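Local coordinates for protein uronate isomerase (Caulobacter crescentus, PDB 2Q01) that catalyses the isomerisation of D-glucuronate to D-fructuronate and of D-galacturonate to D-tagaturonate in bacterial uronate breakdown, at residues B[222-225]-B[229-232]; B[173-178]-B[211-216]; B[233-238]-B[293-298]; B[237-242]-B[302-307]; B[203-208]-B[273-278]. All blocks are in the same frame, centred on the assembly; numbering follows the deposited sequence.

Contact 1 (B[222-225]-B[229-232])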
# COMPACT_ATOMS: atom_id res chain seq x y z
N GLY B 222 9.79 -43.52 14.82
CA GLY B 222 10.57 -44.55 15.51
C GLY B 222 11.95 -44.05 15.93
O GLY B 222 12.86 -44.85 16.15
N GLN B 223 12.08 -42.73 16.05
CA GLN B 223 13.37 -42.08 16.30
C GLN B 223 13.43 -41.38 17.66
O GLN B 223 12.39 -41.02 18.22
CB GLN B 223 13.66 -41.05 15.20
CG GLN B 223 13.90 -41.64 13.83
CD GLN B 223 15.23 -42.36 13.71
OE1 GLN B 223 16.28 -41.80 14.03
NE2 GLN B 223 15.18 -43.60 13.25
N ASP B 224 14.65 -41.19 18.16
CA ASP B 224 14.88 -40.35 19.34
C ASP B 224 14.75 -38.90 18.90
O ASP B 224 15.68 -38.29 18.38
CB ASP B 224 16.24 -40.63 19.99
CG ASP B 224 16.44 -39.86 21.30
OD1 ASP B 224 15.44 -39.44 21.93
OD2 ASP B 224 17.61 -39.68 21.71
N VAL B 225 13.57 -38.36 19.14
CA VAL B 225 13.14 -37.08 18.61
C VAL B 225 13.63 -35.89 19.46
O VAL B 225 13.71 -34.75 18.97
CB VAL B 225 11.60 -37.14 18.40
CG1 VAL B 225 10.86 -35.99 19.03
CG2 VAL B 225 11.30 -37.28 16.94
N LYS B 229 20.48 -34.92 15.84
CA LYS B 229 20.73 -35.62 14.58
C LYS B 229 19.63 -36.63 14.23
O LYS B 229 19.37 -36.88 13.05
CB LYS B 229 22.11 -36.28 14.59
CG LYS B 229 23.22 -35.37 14.04
CD LYS B 229 24.61 -35.82 14.46
CE LYS B 229 24.98 -35.29 15.85
NZ LYS B 229 26.29 -35.81 16.32
N SER B 230 18.98 -37.18 15.25
CA SER B 230 17.88 -38.11 15.03
C SER B 230 16.50 -37.43 14.99
O SER B 230 15.51 -38.07 14.64
CB SER B 230 17.91 -39.26 16.04
OG SER B 230 17.87 -38.78 17.37
N TYR B 231 16.45 -36.15 15.36
CA TYR B 231 15.27 -35.32 15.14
C TYR B 231 15.23 -34.97 13.66
O TYR B 231 14.17 -34.96 13.03
CB TYR B 231 15.35 -34.05 16.00
CG TYR B 231 14.39 -32.94 15.64
CD1 TYR B 231 13.08 -32.93 16.12
CD2 TYR B 231 14.81 -31.87 14.84
CE1 TYR B 231 12.20 -31.91 15.79
CE2 TYR B 231 13.94 -30.84 14.51
CZ TYR B 231 12.64 -30.86 14.99
OH TYR B 231 11.78 -29.85 14.66
N LEU B 232 16.41 -34.70 13.11
CA LEU B 232 16.58 -34.45 11.69
C LEU B 232 16.33 -35.70 10.85
O LEU B 232 15.73 -35.60 9.77
CB LEU B 232 17.97 -33.87 11.40
CG LEU B 232 18.25 -32.45 11.88
CD1 LEU B 232 19.59 -31.98 11.35
CD2 LEU B 232 17.14 -31.50 11.45
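Ser-230 places OG between its own backbone N and carbonyl carbon (chi1 57°), and this aims the hydroxyl at Asp-224 O. Tyr-231 has CG opposite its backbone N (chi1 165°), which swings the ring alongside the carbonyl of Val-225. Residues 222-225 form most of the short loop joining two consecutive helices, 210-221 and 228-244, of this TIM-barrel family enzyme. Helix 210-221 ends just before Gly-222, which has positive phi, and the chain then passes beside the first turn of helix 228-244.

Ser-230 is the centre of the contact. Its OG donates to Asp-224 O, and the modelled separation of 2.5 Å is so short that its exact value is doubtful. The same OG is also hydrogen-bonded to Ser-227 O. Two carbonyl oxygens thus compete for the one hydroxyl proton. Asp-224 CB packs against the same hydroxyl, 3.6 Å from Ser-230 OG.

Gln-223 lays its chain along the helix, touching Glu-233, Ala-234 and Leu-237. Its CB rests 3.6 Å from Ser-230 O. Its amide OE1 comes to 3.6 Å from Ser-230 CB, a packing contact and not a hydrogen bond.

Val-225 points its CB away from residues 229-232. Its methyls pack on helix 210-221 and on Ala-234. Against residues 229-232 it uses its carbonyl oxygen. The hydroxyl of Tyr-231 reaches further, to Val-202 O and His-235 NE2, which fixes the far end of the ring. At the near end, Val-225 O approaches obliquely, 3.4 Å from Tyr-231 CD1 and 3.5 Å from Tyr-231 CB.

Contact 2 (B[173-178]-B[211-216])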
# COMPACT_ATOMS: atom_id res chain seq x y z
N GLY B 173 0.77 -32.86 9.41
CA GLY B 173 2.06 -32.77 10.08
C GLY B 173 2.76 -34.12 10.14
O GLY B 173 2.14 -35.14 9.86
N PRO B 174 4.05 -34.14 10.52
CA PRO B 174 4.87 -35.35 10.62
C PRO B 174 4.43 -36.28 11.75
O PRO B 174 4.78 -37.47 11.75
CB PRO B 174 6.27 -34.82 10.92
CG PRO B 174 6.21 -33.35 10.75
CD PRO B 174 4.80 -32.94 10.91
N HIS B 175 3.68 -35.73 12.70
CA HIS B 175 3.17 -36.46 13.84
C HIS B 175 1.85 -37.20 13.59
O HIS B 175 1.49 -38.09 14.36
CB HIS B 175 3.02 -35.53 15.05
CG HIS B 175 2.10 -34.37 14.82
ND1 HIS B 175 2.50 -33.22 14.16
CD2 HIS B 175 0.82 -34.17 15.18
CE1 HIS B 175 1.49 -32.37 14.11
NE2 HIS B 175 0.46 -32.92 14.72
N GLU B 176 1.13 -36.85 12.52
CA GLU B 176 -0.11 -37.56 12.17
C GLU B 176 0.07 -38.63 11.09
O GLU B 176 1.05 -38.60 10.34
CB GLU B 176 -1.26 -36.60 11.81
CG GLU B 176 -0.82 -35.18 11.46
CD GLU B 176 -1.98 -34.20 11.46
OE1 GLU B 176 -3.07 -34.55 11.98
OE2 GLU B 176 -1.80 -33.07 10.95
N SER B 177 -0.87 -39.58 11.03
CA SER B 177 -0.78 -40.70 10.10
C SER B 177 -1.32 -40.35 8.71
O SER B 177 -2.19 -39.49 8.56
CB SER B 177 -1.51 -41.94 10.65
OG SER B 177 -2.91 -41.80 10.57
N LEU B 178 -0.78 -41.04 7.71
CA LEU B 178 -1.22 -40.89 6.32
C LEU B 178 -2.16 -42.05 5.95
O LEU B 178 -2.17 -42.55 4.82
CB LEU B 178 -0.02 -40.78 5.39
CG LEU B 178 0.89 -39.59 5.67
CD1 LEU B 178 2.13 -39.66 4.81
CD2 LEU B 178 0.15 -38.27 5.44
N PRO B 211 4.46 -30.28 22.89
CA PRO B 211 4.89 -31.50 23.62
C PRO B 211 4.17 -32.80 23.24
O PRO B 211 4.81 -33.85 23.18
CB PRO B 211 4.62 -31.15 25.09
CG PRO B 211 3.68 -30.02 25.06
CD PRO B 211 4.04 -29.24 23.85
N ARG B 212 2.86 -32.73 22.98
CA ARG B 212 2.13 -33.89 22.47
C ARG B 212 2.50 -34.19 21.02
O ARG B 212 2.57 -35.35 20.63
CB ARG B 212 0.62 -33.70 22.61
CG ARG B 212 -0.17 -35.01 22.58
CD ARG B 212 -1.51 -34.89 23.31
NE ARG B 212 -1.35 -34.63 24.74
CZ ARG B 212 -2.31 -34.75 25.65
NH1 ARG B 212 -2.06 -34.49 26.92
NH2 ARG B 212 -3.53 -35.15 25.30
N ALA B 213 2.76 -33.14 20.24
CA ALA B 213 3.19 -33.28 18.85
C ALA B 213 4.54 -33.99 18.74
O ALA B 213 4.70 -34.87 17.90
CB ALA B 213 3.25 -31.93 18.17
N PHE B 214 5.49 -33.61 19.59
CA PHE B 214 6.81 -34.24 19.66
C PHE B 214 6.73 -35.71 20.07
O PHE B 214 7.53 -36.53 19.63
CB PHE B 214 7.70 -33.51 20.67
CG PHE B 214 8.62 -32.50 20.06
CD1 PHE B 214 8.21 -31.18 19.89
CD2 PHE B 214 9.90 -32.86 19.67
CE1 PHE B 214 9.08 -30.25 19.33
CE2 PHE B 214 10.76 -31.94 19.11
CZ PHE B 214 10.36 -30.63 18.94
N GLU B 215 5.76 -36.01 20.93
CA GLU B 215 5.56 -37.34 21.48
C GLU B 215 5.12 -38.31 20.39
O GLU B 215 5.73 -39.37 20.22
CB GLU B 215 4.54 -37.30 22.62
CG GLU B 215 4.77 -38.33 23.71
CD GLU B 215 3.87 -38.12 24.93
OE1 GLU B 215 4.32 -38.44 26.05
OE2 GLU B 215 2.73 -37.64 24.77
N ARG B 216 4.09 -37.94 19.63
CA ARG B 216 3.61 -38.78 18.54
C ARG B 216 4.45 -38.69 17.26
O ARG B 216 4.35 -39.56 16.40
CB ARG B 216 2.10 -38.61 18.28
CG ARG B 216 1.60 -37.19 18.13
CD ARG B 216 0.10 -37.12 18.39
NE ARG B 216 -0.68 -37.67 17.28
CZ ARG B 216 -1.52 -36.97 16.51
NH1 ARG B 216 -1.70 -35.67 16.72
NH2 ARG B 216 -2.18 -37.57 15.53
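His-175 and Ala-213 meet face to methyl: Ala-213 CB stands over the centre of the imidazole, 4.3 Å from the ring centroid. This is a CH-pi contact between a type I beta turn, Gly-173 to Glu-176, and helix 210-221. The turn belongs to the loop that follows strand 165-169 in this TIM-barrel family enzyme.

His-175 CB also packs on the helix backbone, 3.4 Å from Ala-213 O. Arg-216 comes to the edge of the ring, with NH1 3.3 Å from His-175 CD2. The guanidinium offers its face to that ring edge. The two planes stand 76° apart, and no hydrogen bond joins the groups. A bend at chi3 (-74°) carries the guanidinium back across the turn. Its NH2 then lies 3.9 Å from Glu-176 CA.

Further out, Phe-217 of the same helix touches both Pro-174 and His-175. Pro-174 O accepts from Arg-238 NE and Thr-220 OG1, so two further helix residues hold the turn. Glu-176 lines the other face of the imidazole with CG, opposite Ala-213. Its carboxylate closes back on the start of the turn, where Glu-176 OE2 uses its anti lone pair to accept from Gly-173 N at 3.0 Å.

Contact 3 (B[233-238]-B[293-298])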
# COMPACT_ATOMS: atom_id res chain seq x y z
N GLU B 233 16.78 -36.85 11.34
CA GLU B 233 16.46 -38.14 10.70
C GLU B 233 14.97 -38.45 10.71
O GLU B 233 14.46 -39.03 9.76
CB GLU B 233 17.23 -39.30 11.34
CG GLU B 233 18.39 -39.80 10.50
CD GLU B 233 17.97 -40.27 9.11
OE1 GLU B 233 17.04 -41.10 9.02
OE2 GLU B 233 18.57 -39.81 8.12
N ALA B 234 14.30 -38.06 11.79
CA ALA B 234 12.86 -38.23 11.91
C ALA B 234 12.09 -37.37 10.90
O ALA B 234 11.03 -37.78 10.44
CB ALA B 234 12.41 -37.92 13.32
N HIS B 235 12.63 -36.20 10.58
CA HIS B 235 12.04 -35.33 9.56
C HIS B 235 12.24 -35.88 8.15
O HIS B 235 11.34 -35.78 7.32
CB HIS B 235 12.64 -33.94 9.63
CG HIS B 235 11.94 -33.01 10.57
ND1 HIS B 235 10.64 -32.59 10.37
CD2 HIS B 235 12.36 -32.39 11.70
CE1 HIS B 235 10.29 -31.77 11.34
NE2 HIS B 235 11.31 -31.63 12.16
N ARG B 236 13.41 -36.46 7.90
CA ARG B 236 13.72 -37.06 6.61
C ARG B 236 12.85 -38.28 6.33
O ARG B 236 12.32 -38.42 5.22
CB ARG B 236 15.20 -37.44 6.53
CG ARG B 236 16.13 -36.27 6.36
CD ARG B 236 17.56 -36.74 6.10
NE ARG B 236 18.52 -35.77 6.62
CZ ARG B 236 19.18 -35.90 7.77
NH1 ARG B 236 19.01 -36.97 8.54
NH2 ARG B 236 20.02 -34.94 8.15
N LEU B 237 12.70 -39.14 7.33
CA LEU B 237 11.87 -40.34 7.22
C LEU B 237 10.39 -40.01 7.04
O LEU B 237 9.69 -40.71 6.30
CB LEU B 237 12.07 -41.26 8.43
CG LEU B 237 13.42 -41.96 8.62
CD1 LEU B 237 13.35 -42.89 9.82
CD2 LEU B 237 13.86 -42.74 7.37
N ARG B 238 9.92 -38.96 7.70
CA ARG B 238 8.53 -38.54 7.58
C ARG B 238 8.26 -37.86 6.25
O ARG B 238 7.22 -38.09 5.64
CB ARG B 238 8.09 -37.66 8.75
CG ARG B 238 7.90 -38.42 10.06
CD ARG B 238 7.03 -39.64 9.88
NE ARG B 238 5.62 -39.29 9.79
CZ ARG B 238 4.68 -40.08 9.26
NH1 ARG B 238 3.42 -39.68 9.25
NH2 ARG B 238 5.02 -41.25 8.74
N THR B 293 15.85 -23.15 6.93
CA THR B 293 17.06 -23.51 6.19
C THR B 293 17.29 -25.03 6.17
O THR B 293 17.73 -25.58 5.17
CB THR B 293 18.29 -22.80 6.79
OG1 THR B 293 18.10 -21.39 6.69
CG2 THR B 293 19.59 -23.18 6.06
N GLU B 294 16.95 -25.68 7.27
CA GLU B 294 17.17 -27.11 7.40
C GLU B 294 16.25 -27.90 6.48
O GLU B 294 16.67 -28.88 5.88
CB GLU B 294 17.03 -27.54 8.86
CG GLU B 294 18.00 -28.64 9.28
CD GLU B 294 19.47 -28.20 9.28
OE1 GLU B 294 20.32 -28.99 8.82
OE2 GLU B 294 19.77 -27.08 9.74
N MET B 295 15.00 -27.42 6.34
CA MET B 295 14.02 -28.04 5.44
C MET B 295 14.40 -27.85 3.98
O MET B 295 14.07 -28.68 3.14
CB MET B 295 12.61 -27.47 5.67
CG MET B 295 11.96 -27.78 7.02
SD MET B 295 11.39 -29.47 7.25
CE MET B 295 12.66 -30.12 8.31
N ALA B 296 15.08 -26.74 3.69
CA ALA B 296 15.54 -26.43 2.34
C ALA B 296 16.73 -27.28 1.96
O ALA B 296 16.88 -27.65 0.80
CB ALA B 296 15.90 -24.97 2.25
N LYS B 297 17.57 -27.59 2.94
CA LYS B 297 18.70 -28.51 2.78
C LYS B 297 18.25 -29.96 2.55
O LYS B 297 18.94 -30.73 1.88
CB LYS B 297 19.61 -28.45 4.01
CG LYS B 297 20.49 -27.20 4.07
CD LYS B 297 21.63 -27.35 5.07
CE LYS B 297 21.26 -26.81 6.43
NZ LYS B 297 22.38 -26.93 7.39
N MET B 298 17.09 -30.32 3.11
CA MET B 298 16.49 -31.63 2.87
C MET B 298 15.85 -31.66 1.49
O MET B 298 15.89 -32.68 0.81
CB MET B 298 15.43 -31.95 3.93
CG MET B 298 15.99 -32.43 5.26
SD MET B 298 14.70 -32.60 6.51
CE MET B 298 15.69 -32.47 7.99
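His-235 points from helix 228-244 toward helix 281-302 and meets two methionines there. Met-295 CE sits over one face of the imidazole, 3.7 Å from His-235 CG and displaced toward the rim. This is a CH-pi contact, with the methyl 3.9 Å from the ring centroid. Met-295 can present its methyl in this way because its chain bends at chi2 (-73°) and chi3. Its SD stands further back, oblique to the ring. Met-298 takes the other end of the side chain, with CE 3.8 Å from His-235 CB. The polar atoms of the ring look outside the two segments: ND1 is hydrogen-bonded to Tyr-197 OH, and NE2 is held by the hydroxyl of Tyr-231. Both ring nitrogens therefore have partners, which fixes the rotation of the ring under the methyl.

Arg-236 comes next and touches mainly with its aliphatic part. Its CG lies 3.9 Å from Met-298 SD, and the two chains cross at about a right angle. Met-298 is extended beyond CG (chi2 173°), so sulfur and methyl reach over both residues. The guanidinium of Arg-236 turns back along its own helix, where NH1 makes a salt bridge with Glu-233 OE2 at 2.9 Å.

The helix segments cross at -50°, with axes 11.2 Å apart. The two helices lead into adjacent parallel strands, 249-252 and 305-308, as neighbouring outer helices of a TIM barrel do.

Contact 4 (B[237-242]-B[302-307])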
# COMPACT_ATOMS: atom_id res chain seq x y z
N LEU B 237 12.70 -39.14 7.33
CA LEU B 237 11.87 -40.34 7.22
C LEU B 237 10.39 -40.01 7.04
O LEU B 237 9.69 -40.71 6.30
CB LEU B 237 12.07 -41.26 8.43
CG LEU B 237 13.42 -41.96 8.62
CD1 LEU B 237 13.35 -42.89 9.82
CD2 LEU B 237 13.86 -42.74 7.37
N ARG B 238 9.92 -38.96 7.70
CA ARG B 238 8.53 -38.54 7.58
C ARG B 238 8.26 -37.86 6.25
O ARG B 238 7.22 -38.09 5.64
CB ARG B 238 8.09 -37.66 8.75
CG ARG B 238 7.90 -38.42 10.06
CD ARG B 238 7.03 -39.64 9.88
NE ARG B 238 5.62 -39.29 9.79
CZ ARG B 238 4.68 -40.08 9.26
NH1 ARG B 238 3.42 -39.68 9.25
NH2 ARG B 238 5.02 -41.25 8.74
N ARG B 239 9.21 -37.06 5.78
CA ARG B 239 9.12 -36.45 4.46
C ARG B 239 9.05 -37.49 3.36
O ARG B 239 8.26 -37.35 2.42
CB ARG B 239 10.29 -35.50 4.22
CG ARG B 239 10.06 -34.12 4.81
CD ARG B 239 11.36 -33.36 4.95
NE ARG B 239 11.88 -32.92 3.66
CZ ARG B 239 11.78 -31.68 3.20
NH1 ARG B 239 11.18 -30.74 3.91
NH2 ARG B 239 12.29 -31.37 2.02
N GLN B 240 9.86 -38.54 3.48
CA GLN B 240 9.85 -39.67 2.55
C GLN B 240 8.49 -40.36 2.50
O GLN B 240 8.00 -40.68 1.42
CB GLN B 240 10.94 -40.69 2.91
CG GLN B 240 11.23 -41.72 1.83
CD GLN B 240 11.43 -41.10 0.45
OE1 GLN B 240 12.31 -40.26 0.25
NE2 GLN B 240 10.59 -41.50 -0.50
N ALA B 241 7.89 -40.56 3.68
CA ALA B 241 6.55 -41.13 3.81
C ALA B 241 5.47 -40.27 3.13
O ALA B 241 4.49 -40.80 2.62
CB ALA B 241 6.20 -41.34 5.27
N PHE B 242 5.66 -38.95 3.15
CA PHE B 242 4.75 -38.02 2.51
C PHE B 242 4.89 -38.06 0.99
O PHE B 242 3.89 -38.06 0.27
CB PHE B 242 4.98 -36.59 3.02
CG PHE B 242 4.25 -36.28 4.30
CD1 PHE B 242 4.56 -36.92 5.50
CD2 PHE B 242 3.26 -35.30 4.33
CE1 PHE B 242 3.90 -36.61 6.68
CE2 PHE B 242 2.59 -34.98 5.50
CZ PHE B 242 2.91 -35.64 6.68
N ASP B 302 15.44 -34.47 -1.48
CA ASP B 302 14.15 -35.13 -1.78
C ASP B 302 13.20 -34.39 -2.73
O ASP B 302 12.17 -34.94 -3.14
CB ASP B 302 13.43 -35.60 -0.50
CG ASP B 302 12.98 -34.46 0.42
OD1 ASP B 302 12.82 -34.73 1.63
OD2 ASP B 302 12.77 -33.31 -0.04
N GLY B 303 13.55 -33.15 -3.08
CA GLY B 303 12.81 -32.39 -4.09
C GLY B 303 11.45 -31.86 -3.68
O GLY B 303 10.61 -31.58 -4.53
N LEU B 304 11.23 -31.73 -2.37
CA LEU B 304 10.01 -31.09 -1.86
C LEU B 304 10.03 -29.58 -2.06
O LEU B 304 10.92 -28.89 -1.58
CB LEU B 304 9.81 -31.43 -0.39
CG LEU B 304 8.56 -32.21 0.01
CD1 LEU B 304 8.23 -33.28 -1.00
CD2 LEU B 304 8.71 -32.79 1.39
N VAL B 305 9.02 -29.09 -2.77
CA VAL B 305 8.84 -27.65 -3.00
C VAL B 305 8.40 -26.98 -1.70
O VAL B 305 7.47 -27.43 -1.04
CB VAL B 305 7.83 -27.39 -4.14
CG1 VAL B 305 7.45 -25.94 -4.17
CG2 VAL B 305 8.42 -27.80 -5.48
N MET B 306 9.08 -25.91 -1.33
CA MET B 306 8.93 -25.34 -0.01
C MET B 306 8.05 -24.10 -0.02
O MET B 306 8.42 -23.08 -0.59
CB MET B 306 10.31 -25.01 0.53
CG MET B 306 10.41 -24.86 2.00
SD MET B 306 12.15 -24.67 2.40
CE MET B 306 12.03 -23.19 3.38
N GLN B 307 6.88 -24.17 0.61
CA GLN B 307 6.01 -23.01 0.71
C GLN B 307 6.16 -22.29 2.05
O GLN B 307 5.97 -22.89 3.11
CB GLN B 307 4.54 -23.39 0.52
CG GLN B 307 4.26 -24.21 -0.72
CD GLN B 307 2.82 -24.70 -0.76
OE1 GLN B 307 2.52 -25.80 -0.31
NE2 GLN B 307 1.93 -23.87 -1.29
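Asp-302 OD2 accepts from two donors, Arg-239 NH2 across the contact and Leu-304 N within its own turn. The bond from Arg-239 NH2 to Asp-302 OD2 is 2.9 Å long. Arg-239 NE meets Asp-302 OD1, also at 2.9 Å and nearly straight (162°). The arginine thus grips the carboxylate side-on, one nitrogen to each oxygen, and both oxygens use their syn lone pairs. Guanidinium and carboxylate lie 16° from coplanar. This paired salt bridge holds the two groups edge to edge in nearly one plane.

The bond from Leu-304 N to Asp-302 OD2, 3.2 Å, closes an Asx turn over Gly-303. It arrives on the anti side of the oxygen, somewhat out of the carboxylate plane. The turn therefore positions the aspartate for the arginine. Ser-299 OG is a further partner of Arg-239 NH2.

Leu-304 packs on the same guanidinium. Its CD2 lies over the centre of one face, 3.7 Å from Arg-239 CZ. Its CB approaches Arg-239 NH2 to 3.5 Å. The bend of Arg-239 at chi3 (72°) turns the guanidinium so that its edge meets the carboxylate and one face meets the leucine.

Met-295 and Met-298 of helix 281-302 and Tyr-197 also touch the arginine. The bridge lies where helix 281-302 ends and the chain enters strand 305-308, which runs parallel between strands 249-252 and 357-359. Helix 228-244, which carries Arg-239, precedes strand 249-252.

Contact 5 (B[203-208]-B[273-278])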
# COMPACT_ATOMS: atom_id res chain seq x y z
N ILE B 203 8.24 -27.83 15.32
CA ILE B 203 9.26 -26.82 15.06
C ILE B 203 9.06 -25.60 15.97
O ILE B 203 10.03 -25.05 16.50
CB ILE B 203 9.32 -26.42 13.56
CG1 ILE B 203 9.79 -27.62 12.72
CG2 ILE B 203 10.21 -25.18 13.34
CD1 ILE B 203 10.16 -27.31 11.28
N ASP B 204 7.80 -25.20 16.16
CA ASP B 204 7.49 -24.09 17.06
C ASP B 204 7.38 -24.59 18.49
O ASP B 204 6.43 -25.30 18.84
CB ASP B 204 6.19 -23.40 16.63
CG ASP B 204 6.01 -22.02 17.26
OD1 ASP B 204 5.01 -21.34 16.94
OD2 ASP B 204 6.87 -21.60 18.07
N PHE B 205 8.35 -24.21 19.32
CA PHE B 205 8.34 -24.53 20.75
C PHE B 205 7.37 -23.64 21.55
O PHE B 205 7.02 -23.97 22.69
CB PHE B 205 9.75 -24.45 21.34
CG PHE B 205 10.58 -25.69 21.11
CD1 PHE B 205 11.44 -25.77 20.02
CD2 PHE B 205 10.53 -26.76 21.99
CE1 PHE B 205 12.23 -26.91 19.80
CE2 PHE B 205 11.31 -27.90 21.78
CZ PHE B 205 12.16 -27.97 20.69
N GLU B 206 6.94 -22.53 20.96
CA GLU B 206 5.93 -21.65 21.57
C GLU B 206 4.50 -22.11 21.28
O GLU B 206 3.54 -21.54 21.81
CB GLU B 206 6.11 -20.20 21.12
CG GLU B 206 7.26 -19.47 21.80
CD GLU B 206 7.49 -18.08 21.24
OE1 GLU B 206 7.82 -17.97 20.03
OE2 GLU B 206 7.34 -17.10 22.00
N ASP B 207 4.36 -23.13 20.43
CA ASP B 207 3.07 -23.76 20.15
C ASP B 207 2.69 -24.56 21.39
O ASP B 207 3.52 -25.30 21.92
CB ASP B 207 3.19 -24.67 18.93
CG ASP B 207 1.88 -24.84 18.18
OD1 ASP B 207 0.82 -25.00 18.82
OD2 ASP B 207 1.92 -24.83 16.93
N GLU B 208 1.46 -24.40 21.85
CA GLU B 208 1.01 -25.05 23.09
C GLU B 208 0.85 -26.56 22.96
O GLU B 208 1.01 -27.30 23.93
CB GLU B 208 -0.26 -24.39 23.66
CG GLU B 208 -1.58 -24.70 22.92
CD GLU B 208 -1.78 -23.88 21.65
OE1 GLU B 208 -1.08 -22.86 21.45
OE2 GLU B 208 -2.65 -24.26 20.84
N SER B 273 18.72 -26.46 24.32
CA SER B 273 18.16 -25.47 25.24
C SER B 273 16.64 -25.50 25.27
O SER B 273 16.04 -25.38 26.33
CB SER B 273 18.60 -24.06 24.85
OG SER B 273 20.00 -23.97 24.69
N LEU B 274 16.03 -25.68 24.10
CA LEU B 274 14.58 -25.63 23.98
C LEU B 274 13.93 -26.92 24.45
O LEU B 274 12.90 -26.88 25.12
CB LEU B 274 14.17 -25.30 22.54
CG LEU B 274 14.60 -23.92 22.03
CD1 LEU B 274 14.65 -23.93 20.54
CD2 LEU B 274 13.66 -22.83 22.50
N VAL B 275 14.55 -28.05 24.11
CA VAL B 275 14.16 -29.38 24.61
C VAL B 275 14.22 -29.46 26.14
O VAL B 275 13.30 -30.02 26.76
CB VAL B 275 15.01 -30.50 23.94
CG1 VAL B 275 14.84 -31.83 24.64
CG2 VAL B 275 14.63 -30.64 22.48
N LYS B 276 15.27 -28.89 26.73
CA LYS B 276 15.40 -28.70 28.19
C LYS B 276 14.22 -27.94 28.80
O LYS B 276 13.77 -28.26 29.90
CB LYS B 276 16.70 -27.97 28.53
CG LYS B 276 17.93 -28.86 28.67
CD LYS B 276 18.39 -28.96 30.13
CE LYS B 276 19.83 -29.44 30.23
NZ LYS B 276 20.38 -29.30 31.61
N GLY B 277 13.74 -26.92 28.09
CA GLY B 277 12.59 -26.13 28.54
C GLY B 277 12.88 -24.65 28.68
O GLY B 277 12.06 -23.92 29.24
N ASP B 278 14.04 -24.21 28.19
CA ASP B 278 14.42 -22.80 28.23
C ASP B 278 13.93 -22.07 26.98
O ASP B 278 14.72 -21.49 26.22
CB ASP B 278 15.94 -22.67 28.43
CG ASP B 278 16.45 -23.42 29.66
OD1 ASP B 278 15.74 -23.44 30.69
OD2 ASP B 278 17.56 -23.99 29.60
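Phe-205 and Leu-274 have the nearest alpha carbons of the two segments, 7.1 Å between their CA atoms, where the loop before helix 210-221 passes the last turn of helix 264-276. Leu-274 CB lies above the middle of the phenyl ring, 3.6 Å from its centroid, in a CH-pi contact. Leu-274 CD1 extends the cover toward one side of the ring, 3.7 Å from Phe-205 CD1. On Leu-274, CG lies opposite the carbonyl carbon (chi1 -64°), which lets CD1 reach the ring beside CB. Val-275 turns its CB away, yet its CG2 still comes within 4.1 Å of Phe-205 CZ.

The helix stops right here in a Schellman motif. Gly-277, with positive phi, is its C-prime residue, and Asp-278 N bonds to Ser-273 O at 3.0 Å. On the loop side, Phe-205 sits within an Asx turn: Asp-204 OD2 accepts from Glu-206 N at 3.0 Å, and the donor comes from above the carboxylate plane. The same OD2 forms a salt bridge with Arg-288, which also pairs with Glu-206. Phe-214 and Phe-287 add further aromatic neighbours, and the ring of Phe-287 meets that of Phe-205 edge-to-face.

The five contacts lie on the same side of a TIM-barrel family enzyme, though contacts 4 and 5 are furthest apart, about 23 Å between centres. Contacts 1, 3 and 4 follow one another along helix 228-244. Contacts 3 and 4 share Leu-237 and Arg-238, and their centres are about 8 Å apart. Contact 2 closes before contact 1 opens, and contact 1 is nested in the loop closed by contact 5. Contacts 2 and 5 cross along the chain and touch through Phe-214 and Phe-205. Helix 228-244 thus packs on the loop after helix 210-221 at its start, on helix 281-302 along its length, and on the turn leading into strand 305-308 further on.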